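PDB 6THL: Box C/D snoRNA protein 1 from Saccharomyces cerevisiae, which is required for box C/D snoRNAs to accumulate, and thereby acts in snoRNA processing, snoRNA transport to the nucleolus and ribosome biogenesis. Local coordinates for residues 138-143 against 178-183; 121-126 against 166-171; 43-48 against 162-167. All blocks are in the same frame, centred on the assembly; numbering follows the deposited sequence.

Contact 1: residues 138-143 against 178-183; sequences SKKLVE and GYEVLH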
loop_
_atom_site.group_PDB
_atom_site.type_symbol
_atom_site.label_atom_id
_atom_site.label_comp_id
_atom_site.label_asym_id
_atom_site.label_seq_id
_atom_site.Cartn_x
_atom_site.Cartn_y
_atom_site.Cartn_z
ATOM N N SER B 138 -19.299 -8.758 -1.598
ATOM C CA SER B 138 -20.151 -9.660 -0.827
ATOM C C SER B 138 -19.421 -10.372 0.332
ATOM O O SER B 138 -18.196 -10.529 0.341
ATOM C CB SER B 138 -20.778 -10.710 -1.752
ATOM O OG SER B 138 -21.442 -11.739 -1.016
ATOM N N LYS B 139 -20.186 -10.777 1.336
ATOM C CA LYS B 139 -19.637 -11.533 2.445
ATOM C C LYS B 139 -20.428 -12.827 2.620
ATOM O O LYS B 139 -20.353 -13.484 3.663
ATOM C CB LYS B 139 -19.642 -10.668 3.695
ATOM C CG LYS B 139 -18.912 -9.362 3.453
ATOM C CD LYS B 139 -18.455 -8.665 4.704
ATOM C CE LYS B 139 -18.129 -7.220 4.370
ATOM N NZ LYS B 139 -17.573 -6.472 5.536
ATOM N N LYS B 140 -21.159 -13.191 1.565
ATOM C CA LYS B 140 -21.901 -14.420 1.504
ATOM C C LYS B 140 -21.020 -15.360 0.746
ATOM O O LYS B 140 -20.697 -15.099 -0.409
ATOM C CB LYS B 140 -23.214 -14.248 0.706
ATOM C CG LYS B 140 -24.235 -13.250 1.249
ATOM C CD LYS B 140 -24.622 -13.533 2.674
ATOM C CE LYS B 140 -25.582 -12.471 3.144
ATOM N NZ LYS B 140 -25.378 -12.212 4.593
ATOM N N LEU B 141 -20.652 -16.466 1.371
ATOM C CA LEU B 141 -19.771 -17.432 0.727
ATOM C C LEU B 141 -20.521 -18.720 0.419
ATOM O O LEU B 141 -21.500 -19.056 1.099
ATOM C CB LEU B 141 -18.546 -17.700 1.605
ATOM C CG LEU B 141 -17.882 -16.394 2.083
ATOM C CD1 LEU B 141 -16.760 -16.715 3.056
ATOM C CD2 LEU B 141 -17.374 -15.534 0.917
ATOM N N VAL B 142 -20.078 -19.390 -0.652
ATOM C CA VAL B 142 -20.434 -20.787 -0.962
ATOM C C VAL B 142 -19.146 -21.613 -1.030
ATOM O O VAL B 142 -18.228 -21.325 -1.802
ATOM C CB VAL B 142 -21.226 -20.963 -2.281
ATOM C CG1 VAL B 142 -22.694 -20.614 -2.086
ATOM C CG2 VAL B 142 -20.634 -20.148 -3.427
ATOM N N GLU B 143 -19.066 -22.599 -0.149
ATOM C CA GLU B 143 -18.130 -23.717 -0.271
ATOM C C GLU B 143 -18.167 -24.321 -1.668
ATOM O O GLU B 143 -19.234 -24.428 -2.251
ATOM C CB GLU B 143 -18.551 -24.776 0.726
ATOM C CG GLU B 143 -17.899 -26.123 0.553
ATOM C CD GLU B 143 -17.777 -26.808 1.877
ATOM O OE1 GLU B 143 -18.581 -26.464 2.779
ATOM O OE2 GLU B 143 -16.872 -27.647 2.011
ATOM N N GLY B 178 -17.827 -11.244 9.728
ATOM C CA GLY B 178 -18.668 -10.582 8.719
ATOM C C GLY B 178 -19.023 -11.544 7.595
ATOM O O GLY B 178 -20.119 -11.474 7.055
ATOM N N TYR B 179 -18.097 -12.445 7.250
ATOM C CA TYR B 179 -18.331 -13.484 6.237
ATOM C C TYR B 179 -19.213 -14.595 6.789
ATOM O O TYR B 179 -18.985 -15.093 7.887
ATOM C CB TYR B 179 -16.997 -14.046 5.681
ATOM C CG TYR B 179 -16.326 -13.008 4.828
ATOM C CD1 TYR B 179 -15.679 -11.946 5.430
ATOM C CD2 TYR B 179 -16.425 -13.024 3.429
ATOM C CE1 TYR B 179 -15.117 -10.945 4.684
ATOM C CE2 TYR B 179 -15.867 -12.010 2.676
ATOM C CZ TYR B 179 -15.215 -10.975 3.334
ATOM O OH TYR B 179 -14.615 -9.933 2.714
ATOM N N GLU B 180 -20.225 -14.967 6.012
ATOM C CA GLU B 180 -21.175 -15.995 6.392
ATOM C C GLU B 180 -21.341 -16.984 5.234
ATOM O O GLU B 180 -21.581 -16.567 4.105
ATOM C CB GLU B 180 -22.500 -15.327 6.704
ATOM C CG GLU B 180 -23.625 -16.280 7.075
ATOM C CD GLU B 180 -24.846 -16.074 6.204
ATOM O OE1 GLU B 180 -25.293 -14.907 6.062
ATOM O OE2 GLU B 180 -25.340 -17.083 5.645
ATOM N N VAL B 181 -21.212 -18.282 5.516
ATOM C CA VAL B 181 -21.361 -19.328 4.498
ATOM C C VAL B 181 -22.768 -19.865 4.425
ATOM O O VAL B 181 -23.376 -20.121 5.453
ATOM C CB VAL B 181 -20.523 -20.563 4.822
ATOM C CG1 VAL B 181 -20.699 -21.575 3.692
ATOM C CG2 VAL B 181 -19.053 -20.197 5.106
ATOM N N LEU B 182 -23.238 -20.096 3.204
ATOM C CA LEU B 182 -24.583 -20.585 2.912
ATOM C C LEU B 182 -24.539 -22.060 2.532
ATOM O O LEU B 182 -23.862 -22.414 1.569
ATOM C CB LEU B 182 -25.164 -19.811 1.714
ATOM C CG LEU B 182 -25.830 -18.435 1.951
ATOM C CD1 LEU B 182 -25.812 -17.528 0.716
ATOM C CD2 LEU B 182 -27.267 -18.606 2.439
ATOM N N HIS B 183 -25.290 -22.907 3.252
ATOM C CA HIS B 183 -25.470 -24.347 2.892
ATOM C C HIS B 183 -26.907 -24.667 2.512
ATOM O O HIS B 183 -27.402 -24.182 1.505
ATOM C CB HIS B 183 -25.083 -25.262 4.050
ATOM C CG HIS B 183 -23.910 -24.779 4.840
ATOM N ND1 HIS B 183 -22.613 -25.098 4.507
ATOM C CD2 HIS B 183 -23.836 -24.002 5.949
ATOM C CE1 HIS B 183 -21.788 -24.540 5.373
ATOM N NE2 HIS B 183 -22.504 -23.868 6.259
#

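Contact 2: residues 121-126 against 166-171; sequences LKFYTK and IFVAMT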
loop_
_atom_site.group_PDB
_atom_site.type_symbol
_atom_site.label_atom_id
_atom_site.label_comp_id
_atom_site.label_asym_id
_atom_site.label_seq_id
_atom_site.Cartn_x
_atom_site.Cartn_y
_atom_site.Cartn_z
ATOM N N LEU B 121 -8.950 -29.110 3.870
ATOM C CA LEU B 121 -9.161 -27.718 3.681
ATOM C C LEU B 121 -10.417 -27.577 2.859
ATOM O O LEU B 121 -10.550 -28.222 1.832
ATOM C CB LEU B 121 -7.982 -27.107 2.965
ATOM C CG LEU B 121 -6.771 -26.973 3.864
ATOM C CD1 LEU B 121 -5.580 -26.598 3.001
ATOM C CD2 LEU B 121 -6.965 -25.934 4.960
ATOM N N LYS B 122 -11.350 -26.761 3.330
ATOM C CA LYS B 122 -12.477 -26.402 2.517
ATOM C C LYS B 122 -12.138 -25.109 1.724
ATOM O O LYS B 122 -11.276 -24.305 2.119
ATOM C CB LYS B 122 -13.713 -26.230 3.386
ATOM C CG LYS B 122 -14.129 -27.470 4.177
ATOM C CD LYS B 122 -15.107 -27.092 5.304
ATOM C CE LYS B 122 -15.063 -28.020 6.514
ATOM N NZ LYS B 122 -15.792 -29.290 6.276
ATOM N N PHE B 123 -12.811 -24.933 0.591
ATOM C CA PHE B 123 -12.544 -23.833 -0.293
ATOM C C PHE B 123 -13.846 -23.155 -0.566
ATOM O O PHE B 123 -14.804 -23.773 -1.020
ATOM C CB PHE B 123 -11.899 -24.327 -1.582
ATOM C CG PHE B 123 -10.493 -24.780 -1.380
ATOM C CD1 PHE B 123 -9.433 -24.004 -1.782
ATOM C CD2 PHE B 123 -10.227 -25.958 -0.707
ATOM C CE1 PHE B 123 -8.129 -24.409 -1.567
ATOM C CE2 PHE B 123 -8.924 -26.365 -0.483
ATOM C CZ PHE B 123 -7.875 -25.584 -0.913
ATOM N N TYR B 124 -13.870 -21.866 -0.277
ATOM C CA TYR B 124 -15.057 -21.085 -0.424
ATOM C C TYR B 124 -14.742 -19.954 -1.394
ATOM O O TYR B 124 -13.757 -19.286 -1.206
ATOM C CB TYR B 124 -15.385 -20.507 0.943
ATOM C CG TYR B 124 -15.519 -21.514 2.072
ATOM C CD1 TYR B 124 -16.777 -21.941 2.508
ATOM C CD2 TYR B 124 -14.401 -22.015 2.730
ATOM C CE1 TYR B 124 -16.917 -22.848 3.552
ATOM C CE2 TYR B 124 -14.533 -22.925 3.782
ATOM C CZ TYR B 124 -15.798 -23.342 4.182
ATOM O OH TYR B 124 -15.955 -24.246 5.210
ATOM N N THR B 125 -15.541 -19.758 -2.441
ATOM C CA THR B 125 -15.540 -18.493 -3.189
ATOM C C THR B 125 -16.739 -17.722 -2.646
ATOM O O THR B 125 -17.470 -18.211 -1.772
ATOM C CB THR B 125 -15.641 -18.691 -4.732
ATOM O OG1 THR B 125 -15.245 -17.494 -5.417
ATOM C CG2 THR B 125 -17.046 -19.047 -5.172
ATOM N N LYS B 126 -16.963 -16.523 -3.152
ATOM C CA LYS B 126 -18.016 -15.701 -2.614
ATOM C C LYS B 126 -19.118 -15.612 -3.645
ATOM O O LYS B 126 -18.881 -15.909 -4.822
ATOM C CB LYS B 126 -17.441 -14.348 -2.179
ATOM C CG LYS B 126 -17.293 -13.318 -3.266
ATOM C CD LYS B 126 -16.067 -12.439 -3.033
ATOM C CE LYS B 126 -16.207 -11.525 -1.847
ATOM N NZ LYS B 126 -15.091 -10.530 -1.769
ATOM N N ILE B 166 -10.823 -16.639 -3.421
ATOM C CA ILE B 166 -10.998 -18.008 -2.966
ATOM C C ILE B 166 -10.403 -18.199 -1.600
ATOM O O ILE B 166 -9.181 -18.194 -1.453
ATOM C CB ILE B 166 -10.316 -19.055 -3.878
ATOM C CG1 ILE B 166 -10.680 -18.886 -5.359
ATOM C CG2 ILE B 166 -10.674 -20.463 -3.400
ATOM C CD1 ILE B 166 -12.092 -19.278 -5.705
ATOM N N PHE B 167 -11.287 -18.404 -0.621
ATOM C CA PHE B 167 -10.953 -18.514 0.790
ATOM C C PHE B 167 -10.633 -19.956 1.106
ATOM O O PHE B 167 -11.252 -20.882 0.544
ATOM C CB PHE B 167 -12.136 -18.107 1.684
ATOM C CG PHE B 167 -12.494 -16.656 1.618
ATOM C CD1 PHE B 167 -13.374 -16.196 0.655
ATOM C CD2 PHE B 167 -11.990 -15.762 2.554
ATOM C CE1 PHE B 167 -13.726 -14.868 0.585
ATOM C CE2 PHE B 167 -12.329 -14.422 2.471
ATOM C CZ PHE B 167 -13.203 -13.972 1.474
ATOM N N VAL B 168 -9.696 -20.118 2.043
ATOM C CA VAL B 168 -9.144 -21.390 2.435
ATOM C C VAL B 168 -9.115 -21.393 3.967
ATOM O O VAL B 168 -8.678 -20.433 4.591
ATOM C CB VAL B 168 -7.727 -21.594 1.826
ATOM C CG1 VAL B 168 -7.176 -22.974 2.147
ATOM C CG2 VAL B 168 -7.760 -21.487 0.323
ATOM N N ALA B 169 -9.614 -22.454 4.581
ATOM C CA ALA B 169 -9.598 -22.565 6.034
ATOM C C ALA B 169 -9.945 -23.991 6.452
ATOM O O ALA B 169 -10.638 -24.719 5.715
ATOM C CB ALA B 169 -10.588 -21.598 6.631
ATOM N N MET B 170 -9.452 -24.400 7.621
ATOM C CA MET B 170 -9.785 -25.737 8.136
ATOM C C MET B 170 -11.248 -25.806 8.567
ATOM O O MET B 170 -11.946 -26.787 8.250
ATOM C CB MET B 170 -8.844 -26.201 9.275
ATOM C CG MET B 170 -7.688 -27.115 8.826
ATOM S SD MET B 170 -8.091 -28.360 7.558
ATOM C CE MET B 170 -8.898 -29.623 8.536
ATOM N N THR B 171 -11.692 -24.756 9.263
ATOM C CA THR B 171 -13.081 -24.612 9.715
ATOM C C THR B 171 -13.643 -23.222 9.378
ATOM O O THR B 171 -12.896 -22.300 9.080
ATOM C CB THR B 171 -13.213 -24.862 11.244
ATOM O OG1 THR B 171 -12.740 -23.731 11.994
ATOM C CG2 THR B 171 -12.425 -26.087 11.671
#

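Contact 3: residues 43-48 against 162-167; sequences WSVEWI and EFPTIF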
loop_
_atom_site.group_PDB
_atom_site.type_symbol
_atom_site.label_atom_id
_atom_site.label_comp_id
_atom_site.label_asym_id
_atom_site.label_seq_id
_atom_site.Cartn_x
_atom_site.Cartn_y
_atom_site.Cartn_z
ATOM N N TRP B 43 -6.716 -17.243 -15.772
ATOM C CA TRP B 43 -7.469 -16.697 -14.698
ATOM C C TRP B 43 -6.529 -16.276 -13.570
ATOM O O TRP B 43 -5.769 -17.091 -13.031
ATOM C CB TRP B 43 -8.432 -17.779 -14.195
ATOM C CG TRP B 43 -9.688 -17.873 -14.962
ATOM C CD1 TRP B 43 -10.088 -18.899 -15.766
ATOM C CD2 TRP B 43 -10.723 -16.895 -15.005
ATOM N NE1 TRP B 43 -11.318 -18.615 -16.317
ATOM C CE2 TRP B 43 -11.734 -17.395 -15.863
ATOM C CE3 TRP B 43 -10.894 -15.639 -14.410
ATOM C CZ2 TRP B 43 -12.901 -16.694 -16.123
ATOM C CZ3 TRP B 43 -12.055 -14.924 -14.684
ATOM C CH2 TRP B 43 -13.047 -15.455 -15.526
ATOM N N SER B 44 -6.572 -15.000 -13.225
ATOM C CA SER B 44 -6.001 -14.581 -11.988
ATOM C C SER B 44 -7.013 -15.024 -10.906
ATOM O O SER B 44 -8.227 -14.823 -11.064
ATOM C CB SER B 44 -5.777 -13.065 -12.025
ATOM O OG SER B 44 -5.456 -12.656 -13.354
ATOM N N VAL B 45 -6.553 -15.663 -9.842
ATOM C CA VAL B 45 -7.416 -15.807 -8.691
ATOM C C VAL B 45 -6.764 -15.114 -7.483
ATOM O O VAL B 45 -5.538 -15.028 -7.385
ATOM C CB VAL B 45 -7.812 -17.292 -8.390
ATOM C CG1 VAL B 45 -8.213 -18.040 -9.652
ATOM C CG2 VAL B 45 -6.712 -18.039 -7.675
ATOM N N GLU B 46 -7.599 -14.617 -6.569
ATOM C CA GLU B 46 -7.118 -14.097 -5.286
ATOM C C GLU B 46 -7.227 -15.152 -4.152
ATOM O O GLU B 46 -8.309 -15.474 -3.653
ATOM C CB GLU B 46 -7.869 -12.810 -4.912
ATOM C CG GLU B 46 -7.446 -12.285 -3.555
ATOM C CD GLU B 46 -8.252 -11.110 -3.113
ATOM O OE1 GLU B 46 -7.763 -10.435 -2.191
ATOM O OE2 GLU B 46 -9.345 -10.858 -3.678
ATOM N N TRP B 47 -6.093 -15.695 -3.756
ATOM C CA TRP B 47 -6.072 -16.668 -2.690
ATOM C C TRP B 47 -6.108 -15.915 -1.382
ATOM O O TRP B 47 -5.361 -14.979 -1.193
ATOM C CB TRP B 47 -4.813 -17.538 -2.766
ATOM C CG TRP B 47 -4.792 -18.397 -3.953
ATOM C CD1 TRP B 47 -4.131 -18.174 -5.108
ATOM C CD2 TRP B 47 -5.499 -19.623 -4.120
ATOM N NE1 TRP B 47 -4.374 -19.199 -5.995
ATOM C CE2 TRP B 47 -5.215 -20.097 -5.405
ATOM C CE3 TRP B 47 -6.349 -20.371 -3.295
ATOM C CZ2 TRP B 47 -5.734 -21.284 -5.887
ATOM C CZ3 TRP B 47 -6.883 -21.557 -3.786
ATOM C CH2 TRP B 47 -6.570 -22.001 -5.064
ATOM N N ILE B 48 -7.007 -16.307 -0.493
ATOM C CA ILE B 48 -7.004 -15.806 0.873
ATOM C C ILE B 48 -6.992 -17.007 1.807
ATOM O O ILE B 48 -7.971 -17.750 1.890
ATOM C CB ILE B 48 -8.241 -14.948 1.163
ATOM C CG1 ILE B 48 -8.186 -13.640 0.364
ATOM C CG2 ILE B 48 -8.319 -14.642 2.642
ATOM C CD1 ILE B 48 -9.514 -12.952 0.223
ATOM N N GLU B 162 -14.234 -8.972 -10.978
ATOM C CA GLU B 162 -13.040 -9.030 -11.821
ATOM C C GLU B 162 -12.533 -10.464 -12.036
ATOM O O GLU B 162 -12.072 -10.828 -13.134
ATOM C CB GLU B 162 -11.913 -8.120 -11.270
ATOM C CG GLU B 162 -12.259 -6.638 -11.190
ATOM C CD GLU B 162 -11.942 -5.851 -12.443
ATOM O OE1 GLU B 162 -12.501 -4.743 -12.585
ATOM O OE2 GLU B 162 -11.134 -6.304 -13.269
ATOM N N PHE B 163 -12.598 -11.273 -10.999
ATOM C CA PHE B 163 -11.885 -12.531 -10.999
ATOM C C PHE B 163 -12.066 -13.133 -9.621
ATOM O O PHE B 163 -12.093 -12.409 -8.606
ATOM C CB PHE B 163 -10.361 -12.396 -11.364
ATOM C CG PHE B 163 -9.498 -11.678 -10.319
ATOM C CD1 PHE B 163 -8.764 -12.379 -9.412
ATOM C CD2 PHE B 163 -9.416 -10.297 -10.283
ATOM C CE1 PHE B 163 -7.981 -11.728 -8.472
ATOM C CE2 PHE B 163 -8.643 -9.638 -9.344
ATOM C CZ PHE B 163 -7.913 -10.355 -8.446
ATOM N N PRO B 164 -12.187 -14.455 -9.579
ATOM C CA PRO B 164 -12.465 -15.161 -8.341
ATOM C C PRO B 164 -11.567 -14.766 -7.179
ATOM O O PRO B 164 -10.365 -14.550 -7.350
ATOM C CB PRO B 164 -12.201 -16.631 -8.710
ATOM C CG PRO B 164 -11.396 -16.584 -9.968
ATOM C CD PRO B 164 -11.900 -15.382 -10.687
ATOM N N THR B 165 -12.176 -14.673 -6.012
ATOM C CA THR B 165 -11.454 -14.653 -4.762
ATOM C C THR B 165 -11.778 -16.018 -4.115
ATOM O O THR B 165 -12.892 -16.523 -4.291
ATOM C CB THR B 165 -11.945 -13.467 -3.914
ATOM O OG1 THR B 165 -11.799 -12.246 -4.671
ATOM C CG2 THR B 165 -11.209 -13.382 -2.603
ATOM N N ILE B 166 -10.823 -16.639 -3.421
ATOM C CA ILE B 166 -10.998 -18.008 -2.966
ATOM C C ILE B 166 -10.403 -18.199 -1.600
ATOM O O ILE B 166 -9.181 -18.194 -1.453
ATOM C CB ILE B 166 -10.316 -19.055 -3.878
ATOM C CG1 ILE B 166 -10.680 -18.886 -5.359
ATOM C CG2 ILE B 166 -10.674 -20.463 -3.400
ATOM C CD1 ILE B 166 -12.092 -19.278 -5.705
ATOM N N PHE B 167 -11.287 -18.404 -0.621
ATOM C CA PHE B 167 -10.953 -18.514 0.790
ATOM C C PHE B 167 -10.633 -19.956 1.106
ATOM O O PHE B 167 -11.252 -20.882 0.544
ATOM C CB PHE B 167 -12.136 -18.107 1.684
ATOM C CG PHE B 167 -12.494 -16.656 1.618
ATOM C CD1 PHE B 167 -13.374 -16.196 0.655
ATOM C CD2 PHE B 167 -11.990 -15.762 2.554
ATOM C CE1 PHE B 167 -13.726 -14.868 0.585
ATOM C CE2 PHE B 167 -12.329 -14.422 2.471
ATOM C CZ PHE B 167 -13.203 -13.972 1.474
#

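Contact 1: residues 138-143 against 178-183
Lys-139 lies across one face of the Tyr-179 ring, the two side chains meeting at about a right angle. Its CB sits over the ring in a CH-pi contact, 4.1 Å from the centroid of the Tyr-179 ring and 14° off the ring normal. The lysine chain beyond CG is extended, and its CG and CD run on over the far part of the same ring. Leu-141 meets this ring differently. Its CD2 comes to the edge, near the ring plane, 3.7 Å from Tyr-179 CD2. The tyrosine is held on a face by one residue and at an edge by the next but one. Phe-167 also meets the Tyr-179 ring, with the two planes at about 50°.

The backbones pair in parallel, strand 140-143 with the short strand 180-181, at one end of the mixed sheet of this BCD1-family chain. Strand 122-126 lies on the far side of 140-143. Glu-180 is held by both its backbone N and O. Its N gives a hydrogen bond to Lys-139 O at 2.8 Å, and its O takes one from Leu-141 N at 2.9 Å. Leu-182 N then bonds to Leu-141 O, also at 2.9 Å.

Lys-140 and Glu-180 lie on the face away from Leu-141 and Val-181. The lysine bends at chi2 (-55°) and again at chi4, meets the glutamate at a slant, and puts NZ 3.1 Å from Glu-180 OE1 in a salt bridge, nearly in line with the C-O bond. Leu-182 CD1 reaches the base of this lysine, 4.2 Å from Lys-140 CB. On the side of Leu-141, Val-181 is buried, with CG2 4.3 Å from Leu-141 CB.

Contact 2: residues 121-126 against 166-171
Phe-123 lies alongside Val-168, both side chains pointing the same way from neighbouring antiparallel strands, 122-126 and 165-169. The two residues form a non-hydrogen-bonded pair inside the mixed sheet of the BCD1 domain. Phe-123 CB passes 4.1 Å from Phe-167 O. With chi1 at -71°, CG stands beside the backbone N, and this lays one side of the ring along Val-168. CD1 lies 3.7 Å from Val-168 CG2 and, at the ring edge, also meets Ile-166 CG2. CE1 lies closer in, 3.5 Å from Val-168 CG2. CZ, at the tip, reaches the other branch, Val-168 CG1. Trp-47 of strand 40-49 and Leu-75 also touch this ring. With the ring cut back to an alanine, Val-168 and Ile-166 CG2 would probably lose their aromatic neighbour, opening a gap beside Trp-47.

Tyr-124 and Phe-167 form the hydrogen-bonded pair on the opposite face. Tyr-124 N gives to Phe-167 O at 2.9 Å, and Phe-167 N gives to Tyr-124 O at 2.7 Å. Each carbonyl oxygen also lies at the edge of the other residue's ring. The bonding is slacker between Lys-122 and Ala-169, where one of the two bonds is weak.

At one end, Leu-121 CD2 packs on Met-170 SD at 3.7 Å. At the other, Thr-125 OG1 is hydrogen-bonded to Thr-165 O and also touches Ile-166 CD1, 3.6 Å away.

Contact 3: residues 43-48 against 162-167
Glu-46 runs out straight from the backbone, with chi1 at 177°, and lies side by side with Thr-165. This carries its carboxylate to the threonine hydroxyl. Thr-165 OG1 donates to Glu-46 OE2 at 3.0 Å, on the anti side and 26° out of the carboxylate plane. Arg-26 of helix 25-29 makes a salt bridge to the same oxygen. It probably draws the negative charge toward OE2.

Phe-163 has its CG set between the backbone N and the carbonyl carbon (chi1 69°), which turns the ring in against the other strand. Ser-44 CB lies over one face. The edge faces the backbone, with Phe-163 CE1 3.5 Å from Glu-46 N. Arg-26 adds a cation-pi contact with this ring.

Strands 40-49 and 165-169 pair in parallel here, close to the centre of the chain, inside the mixed sheet, where strand 122-126 pairs antiparallel on the other side of 165-169. Ile-166 makes two backbone bonds with strand 40-49. Its N gives to Glu-46 O at 2.8 Å, and its O takes from Ile-48 N at 3.0 Å. Just before the strand, Pro-164 O accepts from Glu-46 N.

Pro-164 is also packed by its ring. Its CD meets Trp-43 CE3, and its CG lies 3.5 Å from Val-45 CG1. Further along, Ile-48 CG2 is 3.8 Å from Phe-167 CD2. Trp-47 lies alongside Ile-166 on the other face, with CZ3 4.0 Å from Ile-166 CG2.

How the contacts relate
Of the strands in these contacts, 40-49 comes first, and contact 3 joins it to 162-167 after 113 intervening residues. Contact 2 closes a shorter loop of 39 residues, from 121-126 to 166-171, and ends on the same strand, 165-169. Contact 1 starts later, at 138-143, and reaches past that strand to 178-183. Its segments therefore alternate with those of contacts 2 and 3, and its loop crosses theirs. The five strands are neighbours in the order 40-49, 165-169, 122-126, 140-143, 180-181; strands 33-35 and 62-70 pair with 40-49. Val-142 N and Thr-125 O, probably hydrogen-bonded, link contacts 1 and 2. Phe-167, shared by contacts 2 and 3, also packs on Leu-141.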